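Local coordinates for protein hypoxanthine-guanine phosphoribosyltransferase (Thermus thermophilus, PDB 3ACD) that probably transfers the phosphoribosyl group of 5-phospho-alpha-D-ribose 1-diphosphate to hypoxanthine or guanine, giving IMP or GMP and diphosphate, with magnesium, at residues A[13-16]-A[17-20]; A[115-118]-A[119-123]; A[160-163]-A[164-167]. One frame throughout, in Å; residues are numbered along the deposited sequence.

Interaction 1 (A[13-16]-A[17-20]); sequences QISA and EAIK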
loop_
_atom_site.group_PDB
_atom_site.type_symbol
_atom_site.label_atom_id
_atom_site.label_comp_id
_atom_site.label_asym_id
_atom_site.label_seq_id
_atom_site.Cartn_x
_atom_site.Cartn_y
_atom_site.Cartn_z
ATOM N N GLN A 13 14.877 10.845 -12.917
ATOM C CA GLN A 13 14.182 9.755 -13.585
ATOM C C GLN A 13 14.739 8.432 -13.057
ATOM O O GLN A 13 15.940 8.175 -13.162
ATOM C CB GLN A 13 14.415 9.825 -15.101
ATOM C CG GLN A 13 14.107 11.173 -15.761
ATOM C CD GLN A 13 12.626 11.512 -15.782
ATOM O OE1 GLN A 13 11.771 10.623 -15.781
ATOM N NE2 GLN A 13 12.316 12.804 -15.826
ATOM N N ILE A 14 13.875 7.598 -12.483
ATOM C CA ILE A 14 14.311 6.308 -11.953
ATOM C C ILE A 14 13.336 5.236 -12.433
ATOM O O ILE A 14 12.149 5.269 -12.100
ATOM C CB ILE A 14 14.351 6.317 -10.406
ATOM C CG1 ILE A 14 15.057 7.583 -9.910
ATOM C CG2 ILE A 14 15.103 5.097 -9.903
ATOM C CD1 ILE A 14 15.125 7.702 -8.393
ATOM N N SER A 15 13.844 4.284 -13.211
ATOM C CA SER A 15 13.009 3.228 -13.776
ATOM C C SER A 15 12.440 2.242 -12.768
ATOM O O SER A 15 12.961 2.081 -11.666
ATOM C CB SER A 15 13.789 2.441 -14.829
ATOM O OG SER A 15 14.791 1.638 -14.228
ATOM N N ALA A 16 11.370 1.567 -13.174
ATOM C CA ALA A 16 10.732 0.573 -12.324
ATOM C C ALA A 16 11.742 -0.523 -12.007
ATOM O O ALA A 16 11.751 -1.070 -10.910
ATOM C CB ALA A 16 9.517 -0.020 -13.029
ATOM N N GLU A 17 12.594 -0.834 -12.980
ATOM C CA GLU A 17 13.608 -1.867 -12.802
ATOM C C GLU A 17 14.650 -1.457 -11.768
ATOM O O GLU A 17 15.041 -2.262 -10.918
ATOM C CB GLU A 17 14.303 -2.162 -14.134
ATOM C CG GLU A 17 13.373 -2.680 -15.216
ATOM C CD GLU A 17 14.090 -2.931 -16.528
ATOM O OE1 GLU A 17 14.636 -1.965 -17.103
ATOM O OE2 GLU A 17 14.108 -4.095 -16.983
ATOM N N ALA A 18 15.107 -0.211 -11.851
ATOM C CA ALA A 18 16.101 0.293 -10.909
ATOM C C ALA A 18 15.507 0.323 -9.504
ATOM O O ALA A 18 16.182 -0.001 -8.524
ATOM C CB ALA A 18 16.548 1.692 -11.316
ATOM N N ILE A 19 14.241 0.715 -9.412
ATOM C CA ILE A 19 13.560 0.776 -8.123
ATOM C C ILE A 19 13.396 -0.629 -7.554
ATOM O O ILE A 19 13.645 -0.861 -6.369
ATOM C CB ILE A 19 12.162 1.436 -8.247
ATOM C CG1 ILE A 19 12.315 2.895 -8.696
ATOM C CG2 ILE A 19 11.438 1.382 -6.897
ATOM C CD1 ILE A 19 11.003 3.619 -8.934
ATOM N N LYS A 20 12.984 -1.568 -8.399
ATOM C CA LYS A 20 12.792 -2.942 -7.948
ATOM C C LYS A 20 14.068 -3.517 -7.342
ATOM O O LYS A 20 14.042 -4.106 -6.260
ATOM C CB LYS A 20 12.331 -3.829 -9.109
ATOM C CG LYS A 20 12.123 -5.288 -8.712
ATOM C CD LYS A 20 11.657 -6.140 -9.889
ATOM C CE LYS A 20 11.520 -7.603 -9.480
ATOM N NZ LYS A 20 11.178 -8.485 -10.631
#
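Ser-15 caps the N-terminus of helix 16-33, its OG accepting from Ala-18 N at 3.0 Å. The serine hydroxyl stands between its own backbone N and carbonyl carbon (chi1 71°), which turns OG back over the first turn; Ser-15 OG also lies 3.4 Å from Ala-18 CB. Regular helix bonding then begins with Ile-19 N to Ser-15 O at 2.9 Å, the donor tilted 17° from the carbonyl plane, followed by Lys-20 N to Ala-16 O.

Ile-19 runs back toward the loop. Ile-19 CB sits 3.6 Å from Ser-15 O. Ile-19 CG1, anti to the carbonyl carbon, comes closer to the same oxygen and touches the CG2 branch of Ile-14 at 3.8 Å. Ile-19 CD1, at the tip, lies 3.7 Å from Ile-14 O. The two isoleucine side chains cross at about a right angle, and Ile-14 CG2 also reaches Ala-18 CB, so this one methyl bridges two helix residues and adds an apolar contact beside the polar cap.

Helix 16-33 thus starts at the surface, with Ile-19 turned inward onto Tyr-159 and Ile-173, while Ile-14 pairs through its backbone with Ile-173, just before strand 174-175.

Interaction 2 (A[115-118]-A[119-123]); sequences LDYL and EARKP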
loop_
_atom_site.group_PDB
_atom_site.type_symbol
_atom_site.label_atom_id
_atom_site.label_comp_id
_atom_site.label_asym_id
_atom_site.label_seq_id
_atom_site.Cartn_x
_atom_site.Cartn_y
_atom_site.Cartn_z
ATOM N N LEU A 115 9.260 11.051 14.369
ATOM C CA LEU A 115 10.198 10.351 15.236
ATOM C C LEU A 115 10.016 10.723 16.704
ATOM O O LEU A 115 10.096 9.860 17.573
ATOM C CB LEU A 115 11.644 10.617 14.802
ATOM C CG LEU A 115 12.055 9.986 13.462
ATOM C CD1 LEU A 115 13.503 10.308 13.158
ATOM C CD2 LEU A 115 11.857 8.478 13.524
ATOM N N ASP A 116 9.779 11.999 16.984
ATOM C CA ASP A 116 9.579 12.422 18.366
ATOM C C ASP A 116 8.297 11.798 18.910
ATOM O O ASP A 116 8.244 11.370 20.065
ATOM C CB ASP A 116 9.487 13.947 18.468
ATOM C CG ASP A 116 10.809 14.636 18.176
ATOM O OD1 ASP A 116 11.859 14.131 18.629
ATOM O OD2 ASP A 116 10.797 15.690 17.508
ATOM N N TYR A 117 7.266 11.752 18.073
ATOM C CA TYR A 117 5.987 11.175 18.470
ATOM C C TYR A 117 6.152 9.704 18.846
ATOM O O TYR A 117 5.687 9.261 19.900
ATOM C CB TYR A 117 4.976 11.299 17.329
ATOM C CG TYR A 117 3.634 10.673 17.633
ATOM C CD1 TYR A 117 2.778 11.237 18.581
ATOM C CD2 TYR A 117 3.220 9.513 16.978
ATOM C CE1 TYR A 117 1.540 10.659 18.869
ATOM C CE2 TYR A 117 1.985 8.925 17.259
ATOM C CZ TYR A 117 1.150 9.505 18.205
ATOM O OH TYR A 117 -0.069 8.933 18.485
ATOM N N LEU A 118 6.818 8.951 17.975
ATOM C CA LEU A 118 7.046 7.531 18.204
ATOM C C LEU A 118 7.937 7.267 19.417
ATOM O O LEU A 118 7.661 6.371 20.219
ATOM C CB LEU A 118 7.683 6.894 16.964
ATOM C CG LEU A 118 6.896 6.966 15.650
ATOM C CD1 LEU A 118 7.696 6.288 14.547
ATOM C CD2 LEU A 118 5.540 6.286 15.816
ATOM N N GLU A 119 9.006 8.044 19.551
ATOM C CA GLU A 119 9.925 7.856 20.669
ATOM C C GLU A 119 9.242 8.080 22.014
ATOM O O GLU A 119 9.623 7.473 23.016
ATOM C CB GLU A 119 11.127 8.795 20.534
ATOM C CG GLU A 119 12.060 8.439 19.384
ATOM C CD GLU A 119 12.735 7.088 19.565
ATOM O OE1 GLU A 119 12.389 6.362 20.521
ATOM O OE2 GLU A 119 13.615 6.751 18.745
ATOM N N ALA A 120 8.235 8.946 22.029
ATOM C CA ALA A 120 7.498 9.249 23.253
ATOM C C ALA A 120 6.818 8.007 23.833
ATOM O O ALA A 120 6.532 7.955 25.031
ATOM C CB ALA A 120 6.464 10.330 22.980
ATOM N N ARG A 121 6.562 7.010 22.987
ATOM C CA ARG A 121 5.923 5.782 23.452
ATOM C C ARG A 121 6.943 4.731 23.867
ATOM O O ARG A 121 6.588 3.611 24.237
ATOM C CB ARG A 121 4.991 5.225 22.379
ATOM C CG ARG A 121 3.800 6.127 22.119
ATOM C CD ARG A 121 2.706 5.385 21.397
ATOM N NE ARG A 121 1.515 6.209 21.235
ATOM C CZ ARG A 121 0.347 5.746 20.812
ATOM N NH1 ARG A 121 0.216 4.463 20.513
ATOM N NH2 ARG A 121 -0.686 6.566 20.682
ATOM N N LYS A 122 8.213 5.105 23.791
ATOM C CA LYS A 122 9.311 4.240 24.196
ATOM C C LYS A 122 9.451 2.900 23.476
ATOM O O LYS A 122 9.350 1.835 24.088
ATOM C CB LYS A 122 9.237 4.000 25.706
ATOM C CG LYS A 122 9.208 5.280 26.522
ATOM C CD LYS A 122 9.089 4.988 28.008
ATOM C CE LYS A 122 9.052 6.275 28.812
ATOM N NZ LYS A 122 7.923 7.146 28.387
ATOM N N PRO A 123 9.680 2.935 22.157
ATOM C CA PRO A 123 9.839 1.681 21.417
ATOM C C PRO A 123 11.227 1.133 21.746
ATOM O O PRO A 123 12.074 1.871 22.249
ATOM C CB PRO A 123 9.714 2.128 19.963
ATOM C CG PRO A 123 10.288 3.501 19.990
ATOM C CD PRO A 123 9.685 4.092 21.245
#
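The ring of Tyr-117 and the guanidinium of Arg-121 lie side by side and point the same way, their planes 48° apart, at the C-terminal end of helix 109-119. Each meets the other obliquely, and the nearest atoms are Tyr-117 OH and Arg-121 NH2 at 3.3 Å. Tyr-117 CG is anti to the backbone N (chi1 178°), while the arginine chain is extended from CG to NE, which carries the two ends the same way from positions one turn apart. Outside this pair, Tyr-117 rests on Leu-89 and Arg-121 on Ile-93.

The helix runs into a type I turn from Glu-119 to Lys-122 on the way to strand 125-130 of the parallel sheet, the helix-to-strand step of a Rossmann-like phosphoribosyltransferase fold. Glu-119 N still makes a regular bond to Leu-115 O, at 2.9 Å. Ala-120 N is shared, bonding to Asp-116 O at 3.1 Å and weakly to Tyr-117 O. Lys-122, with positive phi, then leaves the helical path, and its N closes the turn on Glu-119 O. On the inner side Leu-118 packs on Val-100 and Pro-123 on Val-98, both of strand 97-102, whereas Leu-115 and Glu-119 touch strand 125-130.

Leu-118 O gathers two neighbours at this end. Arg-121 N donates to Leu-118 O at 3.0 Å from well above the carbonyl plane, 55° out of it, and Pro-123 CD approaches the same oxygen to 3.2 Å.

Interaction 3 (A[160-163]-A[164-167]); sequences GLDR and AQFD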
loop_
_atom_site.group_PDB
_atom_site.type_symbol
_atom_site.label_atom_id
_atom_site.label_comp_id
_atom_site.label_asym_id
_atom_site.label_seq_id
_atom_site.Cartn_x
_atom_site.Cartn_y
_atom_site.Cartn_z
ATOM N N GLY A 160 3.713 5.852 -6.124
ATOM C CA GLY A 160 3.090 6.227 -4.863
ATOM C C GLY A 160 3.055 7.719 -4.578
ATOM O O GLY A 160 2.137 8.210 -3.914
ATOM N N LEU A 161 4.053 8.444 -5.075
ATOM C CA LEU A 161 4.128 9.884 -4.860
ATOM C C LEU A 161 3.238 10.599 -5.867
ATOM O O LEU A 161 3.217 10.257 -7.048
ATOM C CB LEU A 161 5.579 10.367 -4.978
ATOM C CG LEU A 161 6.532 9.938 -3.850
ATOM C CD1 LEU A 161 6.699 8.428 -3.851
ATOM C CD2 LEU A 161 7.889 10.612 -4.037
ATOM N N ASP A 162 2.511 11.603 -5.392
ATOM C CA ASP A 162 1.580 12.328 -6.242
ATOM C C ASP A 162 2.024 13.678 -6.774
ATOM O O ASP A 162 2.999 14.279 -6.318
ATOM C CB ASP A 162 0.271 12.551 -5.489
ATOM C CG ASP A 162 0.408 13.607 -4.402
ATOM O OD1 ASP A 162 1.240 13.415 -3.494
ATOM O OD2 ASP A 162 -0.305 14.628 -4.463
ATOM N N ARG A 163 1.257 14.132 -7.755
ATOM C CA ARG A 163 1.413 15.429 -8.384
ATOM C C ARG A 163 -0.038 15.901 -8.373
ATOM O O ARG A 163 -0.820 15.561 -9.260
ATOM C CB ARG A 163 1.935 15.284 -9.816
ATOM C CG ARG A 163 2.104 16.607 -10.536
ATOM C CD ARG A 163 2.902 16.467 -11.824
ATOM N NE ARG A 163 2.317 15.498 -12.747
ATOM C CZ ARG A 163 2.570 15.471 -14.053
ATOM N NH1 ARG A 163 3.395 16.363 -14.589
ATOM N NH2 ARG A 163 2.005 14.554 -14.824
ATOM N N ALA A 164 -0.406 16.648 -7.335
ATOM C CA ALA A 164 -1.776 17.133 -7.182
ATOM C C ALA A 164 -2.747 15.949 -7.141
ATOM O O ALA A 164 -3.786 15.957 -7.803
ATOM C CB ALA A 164 -2.137 18.078 -8.327
ATOM N N GLN A 165 -2.383 14.932 -6.360
ATOM C CA GLN A 165 -3.184 13.719 -6.178
ATOM C C GLN A 165 -3.130 12.710 -7.329
ATOM O O GLN A 165 -3.541 11.562 -7.168
ATOM C CB GLN A 165 -4.642 14.085 -5.882
ATOM C CG GLN A 165 -4.843 14.807 -4.553
ATOM C CD GLN A 165 -4.290 14.027 -3.366
ATOM O OE1 GLN A 165 -4.287 12.794 -3.361
ATOM N NE2 GLN A 165 -3.834 14.746 -2.348
ATOM N N PHE A 166 -2.625 13.134 -8.481
ATOM C CA PHE A 166 -2.516 12.247 -9.640
ATOM C C PHE A 166 -1.116 11.641 -9.746
ATOM O O PHE A 166 -0.209 11.996 -8.993
ATOM C CB PHE A 166 -2.805 13.023 -10.935
ATOM C CG PHE A 166 -4.254 13.359 -11.144
ATOM C CD1 PHE A 166 -5.101 12.470 -11.800
ATOM C CD2 PHE A 166 -4.771 14.572 -10.697
ATOM C CE1 PHE A 166 -6.445 12.786 -12.012
ATOM C CE2 PHE A 166 -6.113 14.898 -10.904
ATOM C CZ PHE A 166 -6.952 14.003 -11.564
ATOM N N ASP A 167 -0.968 10.709 -10.684
ATOM C CA ASP A 167 0.299 10.048 -10.980
ATOM C C ASP A 167 0.939 9.131 -9.938
ATOM O O ASP A 167 2.102 8.756 -10.089
ATOM C CB ASP A 167 1.328 11.091 -11.430
ATOM C CG ASP A 167 0.874 11.870 -12.649
ATOM O OD1 ASP A 167 0.437 11.234 -13.629
ATOM O OD2 ASP A 167 0.958 13.117 -12.630
#
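Arg-163 and Asp-167 meet in a salt bridge beside a type I' turn, Arg-163 to Phe-166, closed by a single antiparallel bridge. The arginine grips side-on, with NE and NH2 both directed at one oxygen, Asp-167 OD2. Arg-163 NE lies 2.7 Å from Asp-167 OD2, nearly along the C-O axis, while NH2 reaches the same atom at 2.8 Å from above the carboxylate plane. The oxygen sits at the guanidinium edge, in its plane, although the two flat groups are turned 47° apart. The bend of the arginine chain at chi3 (57°) brings NE round to the aspartate; the same side chain forms a cation-pi contact with Tyr-157.

Asp-162, the third main contributor, is a GMP-binding residue in a structure of this protein, though no GMP is bound to this chain. Here Asp-162 OD2 accepts from Gln-165 N at 2.8 Å through the anti lone pair, tying the side chain to the turn. Just before it, Leu-161 lies close to the bound IMP and touches Val-156 and Asp-103 of the nucleotide pocket, which places the turn next to that pocket. Further along the chain, Gln-165 and Phe-166 pack on Leu-91 and Leu-63 of the second subunit.

The backbone pair Arg-163 and Phe-166 is antiparallel and hydrogen-bonded: Arg-163 N gives to Phe-166 O at 2.9 Å, and Phe-166 N gives to Arg-163 O at 3.1 Å.

All three contacts are local and lie near the surface, yet each has one buried residue among those that touch: Ile-19 in interaction 1, Leu-118 in interaction 2, Leu-161 in interaction 3. The first two sit at helix ends on opposite sides of the chain's centre, their centres 33 Å apart, one opening helix 16-33 and the other closing helix 109-119. Interaction 1 joins a serine cap to apolar contacts, while interaction 2 relies chiefly on backbone bonds. Interaction 3 belongs to no helix; a salt bridge and a carboxylate-to-backbone bond brace its turn. It also lies nearest the bound IMP and, of the three, alone touches the second subunit.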